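Local coordinates for protein glutathione transferase o1 (Bombyx mori, PDB 3RBT) that probably transfers glutathione to other molecules and may reduce dehydroascorbate, as an omega-class glutathione transferase, at residues W65-L78 against F88-D100. Sequence-based numbering, arbitrary orientation.
Sequences WFRAKNPRLKIPVL and FLFESVVICDYLD
L78 and L89 form an antiparallel hydrogen-bonded pair: L78 N donates to L89 O at 3.0 Å, and L89 N returns a bond to L78 O. Toward P76 the backbones separate, and a water bridges P76 O to E91 N. F88, beside V77, is held between two aliphatic groups. V77 CG1, anti to its own backbone nitrogen (chi1 178°), lies over one ring face, 3.7 Å from the centroid; K69 CD covers the opposite face, its extended chain crossing the ring at about a right angle. A branched valine and a long lysine thus both offer methyl or methylene groups to the aromatic. V77 CG2 instead reaches F90, 3.7 Å from CE2. N70 OD1 accepts from K74 N at 3.0 Å while ND2 donates to a lone pair of K74 O, so both ends of the amide grip one residue, and F90 CE2 packs against it, the planes 41° apart. With an alanine at this position, K74 N and O would probably lose both bonds, and the loop would be freer to shift away from F90. K74 NZ, carried round by a bend at chi3, forms a salt bridge with E91 OE2 (3.2 Å), the hydrogen bond within it being weak. On the helix side L78 CD2 meets L99 CD2 tip to tip (3.6 Å) and also packs on I95 CG2. The cis peptide bond before P76, leading into a beta hairpin and then a helix, is a hallmark of the thioredoxin-like glutathione transferase N-terminal domain.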
# COMPACT_ATOMS: atom_id res chain seq x y z
N TRP A 65 7.32 27.22 -1.31
CA TRP A 65 6.70 26.65 -2.51
C TRP A 65 6.64 25.12 -2.46
O TRP A 65 5.77 24.51 -3.07
CB TRP A 65 7.41 27.13 -3.78
CG TRP A 65 8.86 26.76 -3.84
CD1 TRP A 65 9.92 27.56 -3.53
CD2 TRP A 65 9.42 25.50 -4.24
NE1 TRP A 65 11.10 26.88 -3.70
CE2 TRP A 65 10.83 25.61 -4.13
CE3 TRP A 65 8.87 24.28 -4.67
CZ2 TRP A 65 11.69 24.56 -4.44
CZ3 TRP A 65 9.74 23.23 -4.97
CH2 TRP A 65 11.13 23.38 -4.86
N PHE A 66 7.58 24.52 -1.73
CA PHE A 66 7.58 23.07 -1.55
C PHE A 66 6.45 22.66 -0.61
O PHE A 66 5.66 21.79 -0.95
CB PHE A 66 8.94 22.55 -1.07
CG PHE A 66 9.04 21.05 -1.01
CD1 PHE A 66 9.26 20.30 -2.16
CD2 PHE A 66 8.90 20.38 0.20
CE1 PHE A 66 9.34 18.91 -2.11
CE2 PHE A 66 8.99 18.99 0.26
CZ PHE A 66 9.21 18.25 -0.89
N ARG A 67 6.37 23.29 0.56
CA ARG A 67 5.26 23.05 1.50
C ARG A 67 3.91 23.22 0.81
O ARG A 67 3.02 22.39 0.98
CB ARG A 67 5.34 23.97 2.73
CG ARG A 67 6.56 23.72 3.61
CD ARG A 67 6.60 24.63 4.82
NE ARG A 67 7.90 25.28 4.96
CZ ARG A 67 8.29 26.01 6.01
NH1 ARG A 67 7.48 26.18 7.05
NH2 ARG A 67 9.50 26.56 6.02
N ALA A 68 3.78 24.27 0.00
CA ALA A 68 2.53 24.53 -0.71
C ALA A 68 2.10 23.38 -1.63
O ALA A 68 0.91 23.08 -1.72
CB ALA A 68 2.62 25.84 -1.49
N LYS A 69 3.06 22.75 -2.31
CA LYS A 69 2.75 21.63 -3.20
C LYS A 69 2.70 20.30 -2.45
O LYS A 69 2.33 19.27 -3.01
CB LYS A 69 3.77 21.54 -4.34
CG LYS A 69 3.74 22.70 -5.34
CD LYS A 69 4.65 22.39 -6.54
CE LYS A 69 4.72 23.54 -7.52
NZ LYS A 69 5.46 23.18 -8.78
N ASN A 70 3.06 20.33 -1.17
CA ASN A 70 3.23 19.13 -0.37
C ASN A 70 3.00 19.46 1.11
O ASN A 70 3.94 19.42 1.91
CB ASN A 70 4.65 18.58 -0.62
CG ASN A 70 4.94 17.28 0.13
OD1 ASN A 70 4.04 16.60 0.62
ND2 ASN A 70 6.22 16.95 0.22
N PRO A 71 1.75 19.80 1.48
CA PRO A 71 1.46 20.34 2.82
C PRO A 71 1.72 19.36 3.97
O PRO A 71 2.04 19.79 5.07
CB PRO A 71 -0.02 20.73 2.74
CG PRO A 71 -0.59 19.92 1.66
CD PRO A 71 0.52 19.61 0.69
N ARG A 72 1.61 18.06 3.69
CA ARG A 72 1.92 17.01 4.67
C ARG A 72 3.42 16.66 4.70
O ARG A 72 3.86 15.81 5.48
CB ARG A 72 1.05 15.77 4.41
CG ARG A 72 -0.41 15.93 4.89
CD ARG A 72 -1.40 15.15 4.01
NE ARG A 72 -1.10 13.71 3.93
CZ ARG A 72 -1.75 12.76 4.59
NH1 ARG A 72 -2.77 13.07 5.38
NH2 ARG A 72 -1.38 11.49 4.45
N LEU A 73 4.20 17.32 3.84
CA LEU A 73 5.66 17.19 3.78
C LEU A 73 6.16 15.74 3.60
O LEU A 73 7.10 15.30 4.27
CB LEU A 73 6.31 17.88 5.00
CG LEU A 73 6.21 19.40 5.00
CD1 LEU A 73 6.66 20.00 6.32
CD2 LEU A 73 7.03 19.98 3.86
N LYS A 74 5.52 15.03 2.68
CA LYS A 74 5.87 13.65 2.39
C LYS A 74 7.18 13.61 1.62
O LYS A 74 7.49 14.52 0.85
CB LYS A 74 4.76 12.95 1.62
CG LYS A 74 3.37 13.19 2.20
CD LYS A 74 2.37 12.16 1.75
CE LYS A 74 2.22 11.06 2.80
NZ LYS A 74 1.06 10.18 2.49
N ILE A 75 7.96 12.56 1.87
CA ILE A 75 9.26 12.38 1.21
C ILE A 75 9.48 10.92 0.83
O ILE A 75 8.98 10.02 1.52
CB ILE A 75 10.47 12.89 2.06
CG1 ILE A 75 10.57 12.14 3.40
CG2 ILE A 75 10.42 14.43 2.24
CD1 ILE A 75 11.85 12.44 4.16
N PRO A 76 10.19 10.68 -0.28
CA PRO A 76 10.70 11.69 -1.22
C PRO A 76 9.58 12.15 -2.14
O PRO A 76 8.45 11.68 -2.01
CB PRO A 76 11.74 10.92 -2.02
CG PRO A 76 11.15 9.54 -2.10
CD PRO A 76 10.58 9.32 -0.71
N VAL A 77 9.89 13.07 -3.04
CA VAL A 77 8.95 13.47 -4.08
C VAL A 77 9.61 13.28 -5.44
O VAL A 77 10.73 13.73 -5.66
CB VAL A 77 8.52 14.95 -3.96
CG1 VAL A 77 7.57 15.33 -5.11
CG2 VAL A 77 7.87 15.23 -2.61
N LEU A 78 8.91 12.60 -6.34
CA LEU A 78 9.38 12.51 -7.71
C LEU A 78 8.53 13.44 -8.56
O LEU A 78 7.29 13.28 -8.63
CB LEU A 78 9.31 11.06 -8.23
CG LEU A 78 9.80 10.81 -9.67
CD1 LEU A 78 11.32 10.85 -9.79
CD2 LEU A 78 9.27 9.48 -10.21
N PHE A 88 4.04 16.58 -8.97
CA PHE A 88 4.60 15.84 -7.85
C PHE A 88 3.95 14.46 -7.77
O PHE A 88 2.73 14.32 -7.90
CB PHE A 88 4.35 16.61 -6.55
CG PHE A 88 5.35 17.70 -6.25
CD1 PHE A 88 5.50 18.16 -4.93
CD2 PHE A 88 6.14 18.26 -7.25
CE1 PHE A 88 6.41 19.17 -4.62
CE2 PHE A 88 7.05 19.26 -6.95
CZ PHE A 88 7.19 19.73 -5.64
N LEU A 89 4.78 13.44 -7.57
CA LEU A 89 4.32 12.10 -7.24
C LEU A 89 4.85 11.75 -5.86
O LEU A 89 6.03 11.96 -5.58
CB LEU A 89 4.79 11.06 -8.26
CG LEU A 89 3.88 10.73 -9.45
CD1 LEU A 89 4.47 9.56 -10.26
CD2 LEU A 89 2.49 10.37 -9.00
N PHE A 90 3.97 11.20 -5.02
CA PHE A 90 4.29 10.90 -3.63
C PHE A 90 4.28 9.40 -3.36
O PHE A 90 3.73 8.62 -4.15
CB PHE A 90 3.28 11.58 -2.68
CG PHE A 90 3.21 13.08 -2.82
CD1 PHE A 90 2.11 13.68 -3.42
CD2 PHE A 90 4.23 13.89 -2.33
CE1 PHE A 90 2.02 15.07 -3.55
CE2 PHE A 90 4.16 15.28 -2.46
CZ PHE A 90 3.06 15.87 -3.06
N GLU A 91 4.87 9.02 -2.22
CA GLU A 91 4.87 7.66 -1.67
C GLU A 91 5.78 6.70 -2.45
O GLU A 91 5.52 6.41 -3.62
CB GLU A 91 3.45 7.10 -1.51
CG GLU A 91 2.59 7.88 -0.52
CD GLU A 91 1.33 7.14 -0.11
OE1 GLU A 91 1.27 5.90 -0.31
OE2 GLU A 91 0.39 7.79 0.42
N SER A 92 6.84 6.22 -1.79
CA SER A 92 7.94 5.52 -2.48
C SER A 92 7.50 4.29 -3.27
O SER A 92 8.00 4.05 -4.36
CB SER A 92 9.06 5.12 -1.49
OG SER A 92 8.60 4.14 -0.57
N VAL A 93 6.55 3.54 -2.72
CA VAL A 93 5.97 2.39 -3.42
C VAL A 93 5.25 2.81 -4.70
O VAL A 93 5.47 2.24 -5.76
CB VAL A 93 4.99 1.60 -2.52
CG1 VAL A 93 4.40 0.42 -3.29
CG2 VAL A 93 5.71 1.10 -1.26
N VAL A 94 4.38 3.82 -4.59
CA VAL A 94 3.64 4.32 -5.76
C VAL A 94 4.61 4.87 -6.81
O VAL A 94 4.44 4.62 -8.03
CB VAL A 94 2.60 5.37 -5.33
CG1 VAL A 94 1.90 5.97 -6.54
CG2 VAL A 94 1.58 4.75 -4.39
N ILE A 95 5.62 5.59 -6.34
CA ILE A 95 6.65 6.19 -7.19
C ILE A 95 7.41 5.13 -7.98
O ILE A 95 7.56 5.23 -9.19
CB ILE A 95 7.64 7.07 -6.37
CG1 ILE A 95 6.97 8.40 -5.98
CG2 ILE A 95 8.88 7.35 -7.18
CD1 ILE A 95 7.67 9.18 -4.84
N CYS A 96 7.88 4.10 -7.27
CA CYS A 96 8.68 3.06 -7.89
C CYS A 96 7.85 2.23 -8.85
O CYS A 96 8.36 1.83 -9.90
CB CYS A 96 9.32 2.17 -6.82
SG CYS A 96 10.65 2.98 -5.87
N ASP A 97 6.58 1.98 -8.50
CA ASP A 97 5.67 1.23 -9.37
C ASP A 97 5.30 2.04 -10.62
O ASP A 97 5.23 1.48 -11.72
CB ASP A 97 4.40 0.78 -8.61
CG ASP A 97 4.69 -0.35 -7.61
OD1 ASP A 97 5.80 -0.93 -7.63
OD2 ASP A 97 3.80 -0.67 -6.80
N TYR A 98 5.10 3.34 -10.44
CA TYR A 98 4.91 4.25 -11.57
C TYR A 98 6.07 4.10 -12.56
O TYR A 98 5.86 3.91 -13.74
CB TYR A 98 4.79 5.72 -11.12
CG TYR A 98 4.94 6.66 -12.28
CD1 TYR A 98 3.89 6.88 -13.16
CD2 TYR A 98 6.16 7.29 -12.54
CE1 TYR A 98 4.04 7.72 -14.26
CE2 TYR A 98 6.31 8.13 -13.63
CZ TYR A 98 5.25 8.34 -14.49
OH TYR A 98 5.39 9.17 -15.58
N LEU A 99 7.30 4.19 -12.04
CA LEU A 99 8.50 4.08 -12.86
C LEU A 99 8.60 2.75 -13.58
O LEU A 99 8.99 2.71 -14.75
CB LEU A 99 9.76 4.31 -12.01
CG LEU A 99 9.88 5.71 -11.39
CD1 LEU A 99 11.06 5.77 -10.42
CD2 LEU A 99 10.02 6.78 -12.49
N ASP A 100 8.23 1.67 -12.90
CA ASP A 100 8.30 0.34 -13.51
C ASP A 100 7.27 0.11 -14.63
O ASP A 100 7.54 -0.66 -15.56
CB ASP A 100 8.22 -0.79 -12.48
CG ASP A 100 8.89 -2.06 -12.96
OD1 ASP A 100 9.96 -1.96 -13.59
OD2 ASP A 100 8.37 -3.15 -12.71
O HOH W 1 7.70 7.18 0.96
O HOH W 2 6.25 10.63 -0.57